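Local coordinates for protein amide synthase (Vibrio cholerae, PDB 1L5A) that acts as a free-standing condensation enzyme of vibriobactin biosynthesis, probably joining an acyl group to an amine through an amide bond, at residues V23-R28 with T349-L354; D75-L80 with V110-H115. One frame throughout, in Å; residues are numbered along the deposited sequence.

Contacts 1 and 2 bind the two outermost strands to opposite borders of one five-stranded sheet, with centres about 18 Å apart. Contact 1 lies nearer the middle of the chain, about 14 Å from its centre, and joins strands distant in sequence by regular antiparallel pairing, with leucines on one face and a salt bridge at one end. Contact 2, about 32 Å out, joins segments only 30 residues apart, with one helix between, and its parallel pairing soon gives way to a turn preceded by an Asx turn of an aspartate. Both mix buried and more accessible residues, and both have side chains against helix 82-94; contact 1 also meets helix 131-150, on the other face.

Contact 1: residues V23-R28 with T349-L354; sequences VAHSLR and TELKVL
Leu27 and Leu351 lie side by side on one face of an antiparallel pair, the CD2 methyl of Leu27 resting 3.8 Å from CG of Leu351. Five backbone hydrogen bonds tie the strands; Ser26 with Lys352 and Arg28 with Glu350 are the hydrogen-bonded pairs, and the Ser26 N to Lys352 O bond measures 2.9 Å. On the leucine face, His25 runs alongside Val353, whose CG2 stands over one face of the imidazole near its rim. The ring's ND1 is hydrogen-bonded to Glu138 of helix 131-150, which covers this face. On the other face, the CB atoms of Ala24 and Leu354 meet at 4.0 Å, and Leu354 reaches Trp87 and Ile90 of helix 82-94.

Ala24, Ser26 and Leu27 are buried against these helices; the solvent side is strand 349-354, where Glu350, Lys352 and Val353 are exposed. Arg28 bends at chi3 (72°) to bring NE to OE2 of the extended Glu350, a weak hydrogen bond of 3.3 Å within a salt bridge. The guanidinium meets the carboxylate with its edge, their planes 56° apart; Arg28 NH1 has a second anionic partner in Glu117. A water beside Ser26 OG donates to Glu350 O at 3.0 Å, while the extended chain of Lys352 leads its amine away from strand 23-28, its CB staying near Ser26 OG. The chain leaves the second sheet after strand 333-337, adds strand 348-356 to the edge of the five-stranded sheet, and returns as strand 362-368. This crossover is characteristic of the two-lobed condensation-domain fold.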
loop_
_atom_site.group_PDB
_atom_site.type_symbol
_atom_site.label_atom_id
_atom_site.label_comp_id
_atom_site.label_asym_id
_atom_site.label_seq_id
_atom_site.Cartn_x
_atom_site.Cartn_y
_atom_site.Cartn_z
ATOM N N VAL A 23 2.350 34.096 5.234
ATOM C CA VAL A 23 3.377 33.374 5.974
ATOM C C VAL A 23 4.702 34.072 5.665
ATOM O O VAL A 23 5.159 34.104 4.516
ATOM C CB VAL A 23 3.491 31.897 5.533
ATOM C CG1 VAL A 23 4.319 31.121 6.545
ATOM C CG2 VAL A 23 2.126 31.283 5.393
ATOM N N ALA A 24 5.311 34.653 6.683
ATOM C CA ALA A 24 6.580 35.330 6.475
ATOM C C ALA A 24 7.581 34.994 7.568
ATOM O O ALA A 24 7.248 34.971 8.762
ATOM C CB ALA A 24 6.374 36.861 6.391
ATOM N N HIS A 25 8.806 34.701 7.146
ATOM C CA HIS A 25 9.887 34.397 8.071
ATOM C C HIS A 25 11.081 35.289 7.751
ATOM O O HIS A 25 11.258 35.735 6.625
ATOM C CB HIS A 25 10.333 32.940 7.952
ATOM C CG HIS A 25 9.382 31.948 8.544
ATOM N ND1 HIS A 25 9.806 30.759 9.099
ATOM C CD2 HIS A 25 8.030 31.949 8.644
ATOM C CE1 HIS A 25 8.759 30.072 9.517
ATOM N NE2 HIS A 25 7.669 30.770 9.253
ATOM N N SER A 26 11.893 35.570 8.751
ATOM C CA SER A 26 13.084 36.347 8.513
ATOM C C SER A 26 14.201 35.520 9.102
ATOM O O SER A 26 14.053 34.913 10.172
ATOM C CB SER A 26 13.017 37.718 9.185
ATOM O OG SER A 26 13.106 37.609 10.584
ATOM N N LEU A 27 15.307 35.460 8.374
ATOM C CA LEU A 27 16.468 34.717 8.825
ATOM C C LEU A 27 17.577 35.732 9.022
ATOM O O LEU A 27 17.832 36.579 8.154
ATOM C CB LEU A 27 16.868 33.674 7.779
ATOM C CG LEU A 27 15.852 32.557 7.506
ATOM C CD1 LEU A 27 16.424 31.585 6.481
ATOM C CD2 LEU A 27 15.515 31.830 8.808
ATOM N N ARG A 28 18.213 35.691 10.179
ATOM C CA ARG A 28 19.292 36.624 10.430
ATOM C C ARG A 28 20.519 35.777 10.629
ATOM O O ARG A 28 20.593 34.949 11.549
ATOM C CB ARG A 28 19.028 37.489 11.664
ATOM C CG ARG A 28 19.848 38.788 11.666
ATOM C CD ARG A 28 19.472 39.710 12.822
ATOM N NE ARG A 28 19.937 39.208 14.113
ATOM C CZ ARG A 28 21.143 39.450 14.611
ATOM N NH1 ARG A 28 22.004 40.197 13.925
ATOM N NH2 ARG A 28 21.490 38.938 15.787
ATOM N N THR A 349 22.026 31.369 13.400
ATOM C CA THR A 349 20.801 31.703 12.700
ATOM C C THR A 349 19.702 32.083 13.689
ATOM O O THR A 349 19.371 31.336 14.609
ATOM C CB THR A 349 20.339 30.507 11.836
ATOM O OG1 THR A 349 21.294 30.294 10.789
ATOM C CG2 THR A 349 18.954 30.752 11.231
ATOM N N GLU A 350 19.148 33.266 13.508
ATOM C CA GLU A 350 18.064 33.721 14.357
ATOM C C GLU A 350 16.851 33.770 13.423
ATOM O O GLU A 350 16.799 34.560 12.472
ATOM C CB GLU A 350 18.397 35.106 14.938
ATOM C CG GLU A 350 17.241 35.824 15.640
ATOM C CD GLU A 350 17.613 37.247 16.075
ATOM O OE1 GLU A 350 18.430 37.386 17.017
ATOM O OE2 GLU A 350 17.101 38.221 15.466
ATOM N N LEU A 351 15.890 32.891 13.672
ATOM C CA LEU A 351 14.691 32.832 12.845
ATOM C C LEU A 351 13.575 33.624 13.502
ATOM O O LEU A 351 13.414 33.588 14.722
ATOM C CB LEU A 351 14.272 31.373 12.677
ATOM C CG LEU A 351 13.203 31.006 11.648
ATOM C CD1 LEU A 351 13.290 29.497 11.360
ATOM C CD2 LEU A 351 11.829 31.415 12.148
ATOM N N LYS A 352 12.807 34.360 12.714
ATOM C CA LYS A 352 11.716 35.120 13.307
ATOM C C LYS A 352 10.452 35.015 12.455
ATOM O O LYS A 352 10.458 35.336 11.256
ATOM C CB LYS A 352 12.128 36.586 13.500
ATOM C CG LYS A 352 11.257 37.361 14.511
ATOM C CD LYS A 352 11.573 38.891 14.525
ATOM C CE LYS A 352 10.618 39.704 15.423
ATOM N NZ LYS A 352 10.490 41.106 14.933
ATOM N N VAL A 353 9.381 34.524 13.076
ATOM C CA VAL A 353 8.085 34.378 12.417
ATOM C C VAL A 353 7.444 35.767 12.393
ATOM O O VAL A 353 7.110 36.303 13.438
ATOM C CB VAL A 353 7.177 33.396 13.202
ATOM C CG1 VAL A 353 5.815 33.318 12.554
ATOM C CG2 VAL A 353 7.820 32.007 13.257
ATOM N N LEU A 354 7.296 36.347 11.203
ATOM C CA LEU A 354 6.741 37.688 11.051
ATOM C C LEU A 354 5.264 37.683 10.753
ATOM O O LEU A 354 4.582 38.696 10.954
ATOM C CB LEU A 354 7.452 38.434 9.925
ATOM C CG LEU A 354 8.939 38.667 10.127
ATOM C CD1 LEU A 354 9.516 39.349 8.893
ATOM C CD2 LEU A 354 9.145 39.515 11.367
HETATM O O HOH W 1 15.391 37.081 11.684
#

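Contact 2: residues D75-L80 with V110-H115; sequences DLSIHL and VYRLSH
Asp75 and Arg112 form a parallel bridge, their CA atoms 4.7 Å apart, at the point where strand 72-75 ends. Leu76 N donates to Arg112 O at 2.8 Å. Beyond it the first segment folds into a type I turn from Leu76 to His79, closed by a hydrogen bond from His79 N to Leu76 O, while CA of Ser77 makes a C-H...O contact with Leu113 O. The second segment departs from regular pairing at the same level: a classic beta bulge sets Leu113 and Ser114 together opposite Glu117 of the next strand.

Asp75 adds an Asx turn at the start of the loop. With CG anti to the backbone N (chi1 -171°), OD1 is placed to accept from Ser77 N at 3.2 Å; Ser77 OG is modelled close to the same oxygen, at a separation too short to be relied on. The other oxygen, OD2, lies 3.6 Å from CD of Arg112 and 3.7 Å from its NE, the latter a long salt bridge. Aspartate and arginine run side by side in the same direction, but carboxylate and guanidinium are turned 65° apart, so the two groups do not meet as coplanar partners. Arg112 instead gives NH1 to Thr35 OG1, and CA of His115 lies over one face of its guanidinium. On the buried side, Leu76 runs alongside Tyr111, CD1 to CD2 3.7 Å, and both touch Ala86 of helix 82-94. Strand 72-75, that helix and the parallel strand 107-114 make a beta-alpha-beta crossover, and the contact sits where the chain turns from its first strand toward the helix.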
loop_
_atom_site.group_PDB
_atom_site.type_symbol
_atom_site.label_atom_id
_atom_site.label_comp_id
_atom_site.label_asym_id
_atom_site.label_seq_id
_atom_site.Cartn_x
_atom_site.Cartn_y
_atom_site.Cartn_z
ATOM N N ASP A 75 22.905 45.411 -0.870
ATOM C CA ASP A 75 24.096 45.503 -0.029
ATOM C C ASP A 75 23.875 46.823 0.714
ATOM O O ASP A 75 23.870 47.899 0.101
ATOM C CB ASP A 75 25.363 45.610 -0.883
ATOM C CG ASP A 75 26.620 45.481 -0.065
ATOM O OD1 ASP A 75 26.622 45.973 1.076
ATOM O OD2 ASP A 75 27.610 44.889 -0.556
ATOM N N LEU A 76 23.677 46.749 2.024
ATOM C CA LEU A 76 23.426 47.947 2.796
ATOM C C LEU A 76 24.566 48.259 3.718
ATOM O O LEU A 76 24.502 49.247 4.450
ATOM C CB LEU A 76 22.162 47.782 3.628
ATOM C CG LEU A 76 20.859 47.623 2.864
ATOM C CD1 LEU A 76 19.711 47.472 3.855
ATOM C CD2 LEU A 76 20.633 48.835 2.004
ATOM N N SER A 77 25.604 47.423 3.687
ATOM C CA SER A 77 26.776 47.607 4.546
ATOM C C SER A 77 27.381 49.006 4.455
ATOM O O SER A 77 28.176 49.409 5.305
ATOM C CB SER A 77 27.845 46.541 4.243
ATOM O OG SER A 77 28.210 46.515 2.871
ATOM N N ILE A 78 26.967 49.750 3.434
ATOM C CA ILE A 78 27.438 51.110 3.212
ATOM C C ILE A 78 26.772 52.118 4.139
ATOM O O ILE A 78 27.415 53.048 4.609
ATOM C CB ILE A 78 27.152 51.554 1.777
ATOM C CG1 ILE A 78 26.847 50.326 0.902
ATOM C CG2 ILE A 78 28.343 52.348 1.243
ATOM C CD1 ILE A 78 26.437 50.662 -0.527
ATOM N N HIS A 79 25.477 51.931 4.389
ATOM C CA HIS A 79 24.701 52.837 5.238
ATOM C C HIS A 79 24.831 52.523 6.720
ATOM O O HIS A 79 25.091 51.381 7.104
ATOM C CB HIS A 79 23.233 52.784 4.829
ATOM C CG HIS A 79 23.036 52.712 3.350
ATOM N ND1 HIS A 79 23.476 53.697 2.492
ATOM C CD2 HIS A 79 22.495 51.748 2.568
ATOM C CE1 HIS A 79 23.217 53.342 1.245
ATOM N NE2 HIS A 79 22.622 52.163 1.263
ATOM N N LEU A 80 24.654 53.552 7.546
ATOM C CA LEU A 80 24.742 53.406 9.000
ATOM C C LEU A 80 23.389 52.949 9.542
ATOM O O LEU A 80 23.311 52.324 10.602
ATOM C CB LEU A 80 25.157 54.733 9.640
ATOM N N VAL A 110 16.945 39.885 0.253
ATOM C CA VAL A 110 18.171 39.568 0.978
ATOM C C VAL A 110 18.925 40.852 1.284
ATOM O O VAL A 110 19.038 41.723 0.432
ATOM C CB VAL A 110 19.122 38.663 0.163
ATOM C CG1 VAL A 110 20.319 38.283 1.022
ATOM C CG2 VAL A 110 18.403 37.414 -0.300
ATOM N N TYR A 111 19.472 40.957 2.488
ATOM C CA TYR A 111 20.215 42.152 2.862
ATOM C C TYR A 111 21.558 41.876 3.489
ATOM O O TYR A 111 21.660 41.140 4.463
ATOM C CB TYR A 111 19.439 43.016 3.866
ATOM C CG TYR A 111 18.076 43.419 3.414
ATOM C CD1 TYR A 111 16.949 42.678 3.787
ATOM C CD2 TYR A 111 17.901 44.517 2.582
ATOM C CE1 TYR A 111 15.678 43.021 3.330
ATOM C CE2 TYR A 111 16.635 44.868 2.121
ATOM C CZ TYR A 111 15.530 44.110 2.495
ATOM O OH TYR A 111 14.294 44.406 1.978
ATOM N N ARG A 112 22.589 42.486 2.933
ATOM C CA ARG A 112 23.910 42.365 3.510
ATOM C C ARG A 112 23.958 43.618 4.395
ATOM O O ARG A 112 24.031 44.743 3.901
ATOM C CB ARG A 112 24.993 42.409 2.419
ATOM C CG ARG A 112 26.429 42.321 2.945
ATOM C CD ARG A 112 27.438 42.180 1.807
ATOM N NE ARG A 112 28.769 42.652 2.186
ATOM C CZ ARG A 112 29.787 41.875 2.542
ATOM N NH1 ARG A 112 29.665 40.552 2.573
ATOM N NH2 ARG A 112 30.939 42.434 2.891
ATOM N N LEU A 113 23.869 43.418 5.703
ATOM C CA LEU A 113 23.889 44.533 6.638
ATOM C C LEU A 113 25.328 44.945 6.914
ATOM O O LEU A 113 25.647 46.130 6.982
ATOM C CB LEU A 113 23.202 44.122 7.936
ATOM C CG LEU A 113 21.751 43.661 7.746
ATOM C CD1 LEU A 113 21.215 43.052 9.034
ATOM C CD2 LEU A 113 20.911 44.849 7.309
ATOM N N SER A 114 26.185 43.949 7.088
ATOM C CA SER A 114 27.598 44.161 7.330
ATOM C C SER A 114 28.273 42.916 6.743
ATOM O O SER A 114 27.592 42.036 6.232
ATOM C CB SER A 114 27.856 44.272 8.829
ATOM O OG SER A 114 28.196 43.024 9.407
ATOM N N HIS A 115 29.593 42.818 6.798
ATOM C CA HIS A 115 30.230 41.636 6.229
ATOM C C HIS A 115 29.908 40.372 7.037
ATOM O O HIS A 115 30.037 39.266 6.534
ATOM C CB HIS A 115 31.749 41.831 6.129
ATOM C CG HIS A 115 32.450 41.834 7.455
ATOM N ND1 HIS A 115 32.230 42.799 8.415
ATOM C CD2 HIS A 115 33.379 40.994 7.976
ATOM C CE1 HIS A 115 32.993 42.557 9.466
ATOM N NE2 HIS A 115 33.701 41.468 9.226
#